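Local structure of AvrA (Salmonella typhimurium, 6BE0) at residues V94-R105 against A161-D169; E65-V76 against L115-I125. The protein binds inositol hexakisphosphate and coenzyme A and, as a YopJ-family effector, probably transfers acetyl groups from acetyl-CoA to serine and threonine residues of target proteins. All coordinates share one frame; numbering follows the deposited sequence.

Contact 1 (V94-R105 against A161-D169)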
loop_
_atom_site.group_PDB
_atom_site.type_symbol
_atom_site.label_atom_id
_atom_site.label_comp_id
_atom_site.label_asym_id
_atom_site.label_seq_id
_atom_site.Cartn_x
_atom_site.Cartn_y
_atom_site.Cartn_z
ATOM N N VAL A 94 -2.238 -15.099 -5.151
ATOM C CA VAL A 94 -2.144 -15.467 -3.743
ATOM C C VAL A 94 -1.224 -16.669 -3.562
ATOM O O VAL A 94 -0.473 -16.746 -2.592
ATOM C CB VAL A 94 -3.533 -15.793 -3.160
ATOM C CG1 VAL A 94 -3.427 -16.268 -1.714
ATOM C CG2 VAL A 94 -4.431 -14.578 -3.252
ATOM N N HIS A 95 -1.294 -17.608 -4.498
ATOM C CA HIS A 95 -0.462 -18.800 -4.437
ATOM C C HIS A 95 1.012 -18.431 -4.578
ATOM O O HIS A 95 1.872 -18.955 -3.868
ATOM C CB HIS A 95 -0.859 -19.796 -5.526
ATOM C CG HIS A 95 -0.014 -21.031 -5.540
ATOM N ND1 HIS A 95 0.994 -21.231 -6.458
ATOM C CD2 HIS A 95 -0.014 -22.120 -4.736
ATOM C CE1 HIS A 95 1.571 -22.397 -6.226
ATOM N NE2 HIS A 95 0.978 -22.956 -5.186
ATOM N N GLU A 96 1.296 -17.522 -5.504
ATOM C CA GLU A 96 2.659 -17.075 -5.738
ATOM C C GLU A 96 3.160 -16.263 -4.546
ATOM O O GLU A 96 4.359 -16.221 -4.275
ATOM C CB GLU A 96 2.736 -16.250 -7.024
ATOM C CG GLU A 96 4.145 -15.830 -7.420
ATOM C CD GLU A 96 4.180 -15.049 -8.721
ATOM O OE1 GLU A 96 3.242 -15.200 -9.533
ATOM O OE2 GLU A 96 5.144 -14.284 -8.932
ATOM N N LEU A 97 2.236 -15.621 -3.834
ATOM C CA LEU A 97 2.582 -14.881 -2.625
ATOM C C LEU A 97 3.036 -15.823 -1.519
ATOM O O LEU A 97 4.128 -15.665 -0.973
ATOM C CB LEU A 97 1.393 -14.050 -2.135
ATOM C CG LEU A 97 1.580 -13.342 -0.787
ATOM C CD1 LEU A 97 2.468 -12.115 -0.939
ATOM C CD2 LEU A 97 0.241 -12.972 -0.168
ATOM N N VAL A 98 2.190 -16.793 -1.181
ATOM C CA VAL A 98 2.447 -17.651 -0.028
ATOM C C VAL A 98 3.655 -18.551 -0.265
ATOM O O VAL A 98 4.395 -18.861 0.668
ATOM C CB VAL A 98 1.217 -18.523 0.325
ATOM C CG1 VAL A 98 0.061 -17.646 0.779
ATOM C CG2 VAL A 98 0.807 -19.405 -0.852
ATOM N N SER A 99 3.860 -18.963 -1.513
ATOM C CA SER A 99 5.026 -19.766 -1.858
ATOM C C SER A 99 6.285 -18.900 -1.841
ATOM O O SER A 99 7.378 -19.392 -1.569
ATOM C CB SER A 99 4.848 -20.427 -3.226
ATOM O OG SER A 99 4.800 -19.464 -4.260
ATOM N N SER A 100 6.125 -17.609 -2.126
ATOM C CA SER A 100 7.235 -16.663 -2.037
ATOM C C SER A 100 7.536 -16.329 -0.580
ATOM O O SER A 100 8.687 -16.099 -0.214
ATOM C CB SER A 100 6.933 -15.379 -2.808
ATOM O OG SER A 100 6.954 -15.600 -4.206
ATOM N N ILE A 101 6.497 -16.296 0.249
ATOM C CA ILE A 101 6.682 -16.094 1.682
ATOM C C ILE A 101 7.474 -17.265 2.260
ATOM O O ILE A 101 8.344 -17.075 3.110
ATOM C CB ILE A 101 5.329 -15.943 2.419
ATOM C CG1 ILE A 101 4.709 -14.583 2.094
ATOM C CG2 ILE A 101 5.508 -16.066 3.932
ATOM C CD1 ILE A 101 3.269 -14.426 2.545
ATOM N N LYS A 102 7.173 -18.472 1.792
ATOM C CA LYS A 102 7.897 -19.658 2.229
ATOM C C LYS A 102 9.361 -19.575 1.808
ATOM O O LYS A 102 10.253 -19.850 2.606
ATOM C CB LYS A 102 7.259 -20.927 1.659
ATOM C CG LYS A 102 7.759 -22.209 2.309
ATOM C CD LYS A 102 7.078 -23.438 1.733
ATOM C CE LYS A 102 7.601 -24.718 2.386
ATOM N NZ LYS A 102 6.964 -25.022 3.713
ATOM N N GLU A 103 9.602 -19.195 0.556
ATOM C CA GLU A 103 10.965 -19.068 0.044
ATOM C C GLU A 103 11.767 -18.065 0.859
ATOM O O GLU A 103 12.892 -18.343 1.272
ATOM C CB GLU A 103 10.962 -18.636 -1.427
ATOM C CG GLU A 103 11.355 -19.726 -2.412
ATOM C CD GLU A 103 12.708 -20.337 -2.098
ATOM O OE1 GLU A 103 12.747 -21.519 -1.695
ATOM O OE2 GLU A 103 13.729 -19.637 -2.252
ATOM N N THR A 104 11.178 -16.896 1.084
ATOM C CA THR A 104 11.859 -15.805 1.768
ATOM C C THR A 104 12.269 -16.213 3.181
ATOM O O THR A 104 13.361 -15.877 3.642
ATOM C CB THR A 104 10.965 -14.551 1.823
ATOM O OG1 THR A 104 10.638 -14.145 0.490
ATOM C CG2 THR A 104 11.668 -13.406 2.534
ATOM N N ARG A 105 11.393 -16.940 3.863
ATOM C CA ARG A 105 11.699 -17.448 5.195
ATOM C C ARG A 105 12.846 -18.456 5.134
ATOM O O ARG A 105 13.743 -18.439 5.976
ATOM C CB ARG A 105 10.465 -18.101 5.823
ATOM C CG ARG A 105 10.667 -18.541 7.267
ATOM C CD ARG A 105 9.546 -19.456 7.742
ATOM N NE ARG A 105 9.918 -20.173 8.960
ATOM C CZ ARG A 105 10.635 -21.293 8.984
ATOM N NH1 ARG A 105 11.065 -21.842 7.853
ATOM N NH2 ARG A 105 10.926 -21.870 10.142
ATOM N N ALA A 161 -4.677 -20.058 2.884
ATOM C CA ALA A 161 -3.725 -20.268 1.800
ATOM C C ALA A 161 -2.311 -20.353 2.354
ATOM O O ALA A 161 -1.500 -21.167 1.907
ATOM C CB ALA A 161 -3.827 -19.151 0.774
ATOM N N LEU A 162 -2.029 -19.507 3.339
ATOM C CA LEU A 162 -0.713 -19.457 3.958
ATOM C C LEU A 162 -0.491 -20.658 4.877
ATOM O O LEU A 162 0.611 -21.204 4.939
ATOM C CB LEU A 162 -0.547 -18.153 4.738
ATOM C CG LEU A 162 0.838 -17.871 5.326
ATOM C CD1 LEU A 162 1.894 -17.801 4.234
ATOM C CD2 LEU A 162 0.814 -16.582 6.130
ATOM N N GLU A 163 -1.538 -21.066 5.587
ATOM C CA GLU A 163 -1.459 -22.230 6.464
ATOM C C GLU A 163 -1.074 -23.490 5.691
ATOM O O GLU A 163 -0.389 -24.363 6.222
ATOM C CB GLU A 163 -2.792 -22.451 7.186
ATOM C CG GLU A 163 -3.041 -21.496 8.347
ATOM C CD GLU A 163 -4.410 -21.690 8.985
ATOM O OE1 GLU A 163 -5.176 -22.557 8.510
ATOM O OE2 GLU A 163 -4.720 -20.972 9.961
ATOM N N ARG A 164 -1.510 -23.579 4.438
ATOM C CA ARG A 164 -1.235 -24.758 3.620
ATOM C C ARG A 164 0.253 -24.906 3.300
ATOM O O ARG A 164 0.734 -26.016 3.072
ATOM C CB ARG A 164 -2.045 -24.713 2.324
ATOM C CG ARG A 164 -3.429 -25.336 2.456
ATOM C CD ARG A 164 -4.144 -25.444 1.119
ATOM N NE ARG A 164 -4.608 -24.149 0.629
ATOM C CZ ARG A 164 -5.729 -23.553 1.025
ATOM N NH1 ARG A 164 -6.512 -24.127 1.930
ATOM N NH2 ARG A 164 -6.068 -22.376 0.517
ATOM N N GLU A 165 0.978 -23.793 3.279
ATOM C CA GLU A 165 2.422 -23.838 3.065
ATOM C C GLU A 165 3.120 -24.404 4.301
ATOM O O GLU A 165 4.292 -24.785 4.247
ATOM C CB GLU A 165 2.968 -22.446 2.736
ATOM C CG GLU A 165 2.441 -21.858 1.432
ATOM C CD GLU A 165 2.938 -22.601 0.204
ATOM O OE1 GLU A 165 2.148 -22.765 -0.751
ATOM O OE2 GLU A 165 4.117 -23.013 0.187
ATOM N N GLN A 166 2.384 -24.452 5.409
ATOM C CA GLN A 166 2.873 -25.014 6.666
ATOM C C GLN A 166 4.202 -24.406 7.108
ATOM O O GLN A 166 5.238 -25.071 7.093
ATOM C CB GLN A 166 3.011 -26.534 6.554
ATOM C CG GLN A 166 1.686 -27.249 6.349
ATOM C CD GLN A 166 1.755 -28.723 6.698
ATOM O OE1 GLN A 166 1.266 -29.146 7.746
ATOM N NE2 GLN A 166 2.360 -29.513 5.819
ATOM N N LEU A 167 4.156 -23.135 7.492
ATOM C CA LEU A 167 5.293 -22.470 8.109
ATOM C C LEU A 167 5.138 -22.529 9.626
ATOM O O LEU A 167 4.097 -22.142 10.152
ATOM C CB LEU A 167 5.396 -21.015 7.645
ATOM C CG LEU A 167 6.040 -20.752 6.282
ATOM C CD1 LEU A 167 5.298 -21.469 5.165
ATOM C CD2 LEU A 167 6.088 -19.255 6.020
ATOM N N PRO A 168 6.167 -23.012 10.339
ATOM C CA PRO A 168 6.032 -23.055 11.798
ATOM C C PRO A 168 6.007 -21.662 12.411
ATOM O O PRO A 168 6.679 -20.766 11.901
ATOM C CB PRO A 168 7.277 -23.823 12.242
ATOM C CG PRO A 168 8.280 -23.547 11.180
ATOM C CD PRO A 168 7.502 -23.456 9.897
ATOM N N ASP A 169 5.240 -21.494 13.486
ATOM C CA ASP A 169 5.147 -20.222 14.195
ATOM C C ASP A 169 4.951 -19.043 13.242
ATOM O O ASP A 169 5.638 -18.025 13.346
ATOM C CB ASP A 169 6.399 -20.010 15.048
ATOM C CG ASP A 169 6.548 -21.063 16.130
ATOM O OD1 ASP A 169 5.813 -20.987 17.138
ATOM O OD2 ASP A 169 7.398 -21.965 15.976
#

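Contact 2 (E65-V76 against L115-I125)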
loop_
_atom_site.group_PDB
_atom_site.type_symbol
_atom_site.label_atom_id
_atom_site.label_comp_id
_atom_site.label_asym_id
_atom_site.label_seq_id
_atom_site.Cartn_x
_atom_site.Cartn_y
_atom_site.Cartn_z
ATOM N N GLU A 65 -5.685 0.697 -13.742
ATOM C CA GLU A 65 -5.212 -0.561 -13.167
ATOM C C GLU A 65 -4.352 -1.361 -14.138
ATOM O O GLU A 65 -3.272 -1.828 -13.781
ATOM C CB GLU A 65 -6.395 -1.424 -12.718
ATOM C CG GLU A 65 -7.334 -0.743 -11.745
ATOM C CD GLU A 65 -8.406 -1.673 -11.217
ATOM O OE1 GLU A 65 -8.456 -2.841 -11.659
ATOM O OE2 GLU A 65 -9.203 -1.231 -10.364
ATOM N N GLU A 66 -4.844 -1.520 -15.362
ATOM C CA GLU A 66 -4.162 -2.324 -16.368
ATOM C C GLU A 66 -2.762 -1.788 -16.653
ATOM O O GLU A 66 -1.813 -2.557 -16.790
ATOM C CB GLU A 66 -4.980 -2.367 -17.662
ATOM C CG GLU A 66 -4.312 -3.126 -18.802
ATOM C CD GLU A 66 -3.922 -4.542 -18.415
ATOM O OE1 GLU A 66 -4.826 -5.338 -18.080
ATOM O OE2 GLU A 66 -2.713 -4.859 -18.443
ATOM N N THR A 67 -2.635 -0.468 -16.734
ATOM C CA THR A 67 -1.345 0.148 -17.020
ATOM C C THR A 67 -0.412 -0.003 -15.820
ATOM O O THR A 67 0.768 -0.316 -15.984
ATOM C CB THR A 67 -1.490 1.639 -17.383
ATOM O OG1 THR A 67 -2.369 1.774 -18.507
ATOM C CG2 THR A 67 -0.132 2.247 -17.730
ATOM N N ASP A 68 -0.942 0.214 -14.620
ATOM C CA ASP A 68 -0.167 0.011 -13.399
ATOM C C ASP A 68 0.400 -1.403 -13.357
ATOM O O ASP A 68 1.576 -1.596 -13.056
ATOM C CB ASP A 68 -1.022 0.265 -12.155
ATOM C CG ASP A 68 -1.271 1.740 -11.903
ATOM O OD1 ASP A 68 -0.587 2.587 -12.518
ATOM O OD2 ASP A 68 -2.149 2.052 -11.070
ATOM N N LEU A 69 -0.441 -2.387 -13.666
ATOM C CA LEU A 69 -0.012 -3.781 -13.685
ATOM C C LEU A 69 1.156 -3.976 -14.646
ATOM O O LEU A 69 2.152 -4.610 -14.302
ATOM C CB LEU A 69 -1.167 -4.702 -14.083
ATOM C CG LEU A 69 -0.844 -6.199 -14.021
ATOM C CD1 LEU A 69 -0.681 -6.658 -12.578
ATOM C CD2 LEU A 69 -1.908 -7.022 -14.731
ATOM N N GLU A 70 1.026 -3.425 -15.848
ATOM C CA GLU A 70 2.059 -3.562 -16.870
ATOM C C GLU A 70 3.369 -2.904 -16.445
ATOM O O GLU A 70 4.450 -3.432 -16.706
ATOM C CB GLU A 70 1.584 -2.958 -18.194
ATOM C CG GLU A 70 0.464 -3.738 -18.870
ATOM C CD GLU A 70 -0.037 -3.066 -20.135
ATOM O OE1 GLU A 70 0.771 -2.402 -20.820
ATOM O OE2 GLU A 70 -1.240 -3.200 -20.443
ATOM N N MET A 71 3.265 -1.752 -15.790
ATOM C CA MET A 71 4.440 -0.986 -15.389
ATOM C C MET A 71 5.086 -1.518 -14.113
ATOM O O MET A 71 6.233 -1.187 -13.810
ATOM C CB MET A 71 4.068 0.485 -15.177
ATOM C CG MET A 71 3.585 1.210 -16.422
ATOM S SD MET A 71 4.716 1.084 -17.817
ATOM C CE MET A 71 6.229 1.712 -17.091
ATOM N N MET A 72 4.352 -2.342 -13.370
ATOM C CA MET A 72 4.746 -2.693 -12.007
ATOM C C MET A 72 6.128 -3.347 -11.902
ATOM O O MET A 72 6.893 -3.009 -11.001
ATOM C CB MET A 72 3.699 -3.615 -11.378
ATOM C CG MET A 72 3.765 -3.668 -9.858
ATOM S SD MET A 72 3.624 -2.040 -9.089
ATOM C CE MET A 72 1.961 -1.579 -9.558
ATOM N N PRO A 73 6.455 -4.288 -12.809
ATOM C CA PRO A 73 7.791 -4.893 -12.742
ATOM C C PRO A 73 8.911 -3.856 -12.773
ATOM O O PRO A 73 9.888 -3.981 -12.033
ATOM C CB PRO A 73 7.835 -5.779 -13.989
ATOM C CG PRO A 73 6.419 -6.108 -14.266
ATOM C CD PRO A 73 5.639 -4.888 -13.878
ATOM N N PHE A 74 8.757 -2.843 -13.619
ATOM C CA PHE A 74 9.739 -1.771 -13.716
ATOM C C PHE A 74 9.700 -0.886 -12.476
ATOM O O PHE A 74 10.736 -0.451 -11.976
ATOM C CB PHE A 74 9.490 -0.927 -14.965
ATOM C CG PHE A 74 9.406 -1.731 -16.230
ATOM C CD1 PHE A 74 10.551 -2.222 -16.830
ATOM C CD2 PHE A 74 8.182 -1.990 -16.822
ATOM C CE1 PHE A 74 10.478 -2.960 -17.992
ATOM C CE2 PHE A 74 8.103 -2.729 -17.985
ATOM C CZ PHE A 74 9.254 -3.213 -18.571
ATOM N N LEU A 75 8.494 -0.619 -11.986
ATOM C CA LEU A 75 8.315 0.229 -10.814
ATOM C C LEU A 75 8.903 -0.427 -9.570
ATOM O O LEU A 75 9.467 0.244 -8.707
ATOM C CB LEU A 75 6.831 0.535 -10.607
ATOM C CG LEU A 75 6.195 1.422 -11.681
ATOM C CD1 LEU A 75 4.688 1.523 -11.488
ATOM C CD2 LEU A 75 6.823 2.808 -11.673
ATOM N N VAL A 76 8.773 -1.746 -9.487
ATOM C CA VAL A 76 9.326 -2.497 -8.370
ATOM C C VAL A 76 10.851 -2.541 -8.466
ATOM O O VAL A 76 11.547 -2.365 -7.466
ATOM C CB VAL A 76 8.751 -3.927 -8.323
ATOM C CG1 VAL A 76 9.518 -4.803 -7.333
ATOM C CG2 VAL A 76 7.277 -3.881 -7.954
ATOM N N LEU A 115 4.158 -6.948 -3.367
ATOM C CA LEU A 115 2.995 -6.463 -4.098
ATOM C C LEU A 115 2.314 -7.666 -4.725
ATOM O O LEU A 115 2.903 -8.350 -5.565
ATOM C CB LEU A 115 3.376 -5.443 -5.172
ATOM C CG LEU A 115 3.975 -4.114 -4.714
ATOM C CD1 LEU A 115 4.020 -3.153 -5.888
ATOM C CD2 LEU A 115 3.197 -3.509 -3.556
ATOM N N VAL A 116 1.078 -7.922 -4.311
ATOM C CA VAL A 116 0.352 -9.106 -4.751
ATOM C C VAL A 116 -0.943 -8.735 -5.463
ATOM O O VAL A 116 -1.777 -8.010 -4.924
ATOM C CB VAL A 116 0.038 -10.047 -3.561
ATOM C CG1 VAL A 116 -0.646 -9.291 -2.420
ATOM C CG2 VAL A 116 -0.800 -11.243 -4.018
ATOM N N ASN A 117 -1.094 -9.234 -6.686
ATOM C CA ASN A 117 -2.366 -9.155 -7.387
ATOM C C ASN A 117 -3.264 -10.290 -6.918
ATOM O O ASN A 117 -3.058 -11.447 -7.283
ATOM C CB ASN A 117 -2.172 -9.220 -8.901
ATOM C CG ASN A 117 -3.472 -9.024 -9.661
ATOM O OD1 ASN A 117 -4.492 -8.647 -9.082
ATOM N ND2 ASN A 117 -3.441 -9.271 -10.965
ATOM N N MET A 118 -4.257 -9.953 -6.103
ATOM C CA MET A 118 -5.100 -10.958 -5.470
ATOM C C MET A 118 -6.213 -11.408 -6.406
ATOM O O MET A 118 -6.747 -12.507 -6.263
ATOM C CB MET A 118 -5.693 -10.409 -4.171
ATOM C CG MET A 118 -4.720 -9.567 -3.353
ATOM S SD MET A 118 -4.833 -9.869 -1.583
ATOM C CE MET A 118 -3.687 -11.224 -1.424
ATOM N N GLY A 119 -6.558 -10.559 -7.365
ATOM C CA GLY A 119 -7.621 -10.863 -8.305
ATOM C C GLY A 119 -7.212 -11.887 -9.346
ATOM O O GLY A 119 -6.025 -12.076 -9.611
ATOM N N SER A 120 -8.205 -12.550 -9.932
ATOM C CA SER A 120 -7.982 -13.472 -11.040
ATOM C C SER A 120 -8.381 -12.813 -12.358
ATOM O O SER A 120 -7.527 -12.390 -13.135
ATOM C CB SER A 120 -8.771 -14.765 -10.836
ATOM O OG SER A 120 -8.842 -15.509 -12.039
ATOM N N SER A 121 -9.685 -12.711 -12.594
ATOM C CA SER A 121 -10.203 -12.070 -13.799
ATOM C C SER A 121 -10.208 -10.548 -13.671
ATOM O O SER A 121 -10.878 -9.858 -14.441
ATOM C CB SER A 121 -11.620 -12.560 -14.103
ATOM O OG SER A 121 -12.088 -12.027 -15.331
ATOM N N GLY A 122 -9.468 -10.029 -12.696
ATOM C CA GLY A 122 -9.363 -8.598 -12.494
ATOM C C GLY A 122 -8.069 -8.257 -11.785
ATOM O O GLY A 122 -7.249 -9.138 -11.523
ATOM N N ILE A 123 -7.889 -6.977 -11.479
ATOM C CA ILE A 123 -6.681 -6.502 -10.816
ATOM C C ILE A 123 -7.003 -5.917 -9.447
ATOM O O ILE A 123 -7.767 -4.960 -9.334
ATOM C CB ILE A 123 -5.955 -5.434 -11.660
ATOM C CG1 ILE A 123 -5.629 -5.985 -13.049
ATOM C CG2 ILE A 123 -4.676 -4.977 -10.961
ATOM C CD1 ILE A 123 -5.199 -4.927 -14.043
ATOM N N HIS A 124 -6.415 -6.505 -8.412
ATOM C CA HIS A 124 -6.462 -5.935 -7.074
ATOM C C HIS A 124 -5.103 -6.119 -6.411
ATOM O O HIS A 124 -4.800 -7.178 -5.860
ATOM C CB HIS A 124 -7.562 -6.576 -6.227
ATOM C CG HIS A 124 -7.748 -5.917 -4.895
ATOM N ND1 HIS A 124 -8.367 -4.696 -4.748
ATOM C CD2 HIS A 124 -7.378 -6.305 -3.649
ATOM C CE1 HIS A 124 -8.379 -4.360 -3.472
ATOM N NE2 HIS A 124 -7.785 -5.319 -2.783
ATOM N N ILE A 125 -4.288 -5.073 -6.481
ATOM C CA ILE A 125 -2.930 -5.117 -5.963
ATOM C C ILE A 125 -2.880 -4.602 -4.529
ATOM O O ILE A 125 -3.216 -3.447 -4.265
ATOM C CB ILE A 125 -1.977 -4.290 -6.852
ATOM C CG1 ILE A 125 -1.918 -4.902 -8.255
ATOM C CG2 ILE A 125 -0.580 -4.230 -6.239
ATOM C CD1 ILE A 125 -1.220 -4.034 -9.282
HETATM O O HOH W 1 -10.504 -3.201 -9.405
#

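Contact 1 (V94-R105 against A161-D169)
V98 and L162 bring helix 94-105 closest to segment 161-169, their CA atoms 5.4 Å apart, where the C-terminal part of the helix that begins at 151 passes beside it. V98 CG1 lies over the backbone of L162, 3.7 Å from its CA. V98 CG2 meets the carboxylate end of E165. A161 CB packs on V94 CG1 at 3.8 Å. Deeper in, I101 crosses both L162 and L167 at about a right angle, and its CG2 touches L167 CD2 at 3.9 Å. This packs helix 94-106 against the end of helix 151-164, with I101 and L162 both resting on V139 of the central sheet.

After the helix the chain turns at Q166 (positive phi, 53°). K102 reaches this turn with a straight chain that bends only at chi4 (81°). That bend brings NZ to the carbonyl O of E165, 2.7 Å away and nearly in line with its C=O bond. E165 OE2 lies beside K102 CD at 3.4 Å. P168 sits over one face of the R105 guanidinium, offset toward its rim. K102 thus lays CG on L167 CD1 (3.8 Å) and spends its ammonium on E165 O; E165 OE2, 5.0 Å from NZ, probably favours its charge.

Contact 2 (E65-V76 against L115-I125)
N117 OD1 is gripped by two backbone N-H groups that come from opposite faces of its amide plane. H124 N lies 3.0 Å from OD1, with a fairly straight bond (160°). G119 N is at 3.3 Å from OD1, and its bond is more bent; it closes an Asx turn. The two bonds hold the amide across the base of the loop 118-124, while N117 ND2 faces L69 CD1 of helix 65-76. I123 projects from this loop onto the helix. Its CD1 comes to 3.6 Å from E66 CA, and L69 CD2 packs against the same methyl.

This loop joins the antiparallel strands 111-117 and 125-133 of the mixed central sheet. Helix 65-76 packs against the sheet, antiparallel in sense to strand 115-117 (152° between their directions). M72 bends at chi2 (56°) and chi3, which lays SD against L115 CD1 and sends CE tip to tip toward I125 CD1, 4.0 Å away. V76 CG2 touches L115 CD1 from the next turn. L115 also rests on L191 of helix 186-199, and L69 and M72 on F90. At the loop end, a water donates to E65 OE2 (a short 2.5 Å) and, at a longer 3.3 Å, to I123 O.

Following the chain from helix 40-55, helix 65-82 comes next, then strand 88-91 and helix 94-106, followed by strand 111-117. Contact 2 closes a loop here by returning the chain to helix 65-82, with helix 94-106 inside that loop. Contact 1 starts from this inner helix and closes later, at the end of helix 151-164, after strands 125-133 and 136-143. The two loops therefore cross and do not nest. Their centres are 20 Å apart, but they meet through V94 and L97, which pack on M118 and V116. Contact 2 ties helix 65-82 to strand 111-117 and the turn into strand 125-133. Contact 1 joins helices 94-106 and 151-164 and leads into strand 170-176 at the sheet's edge.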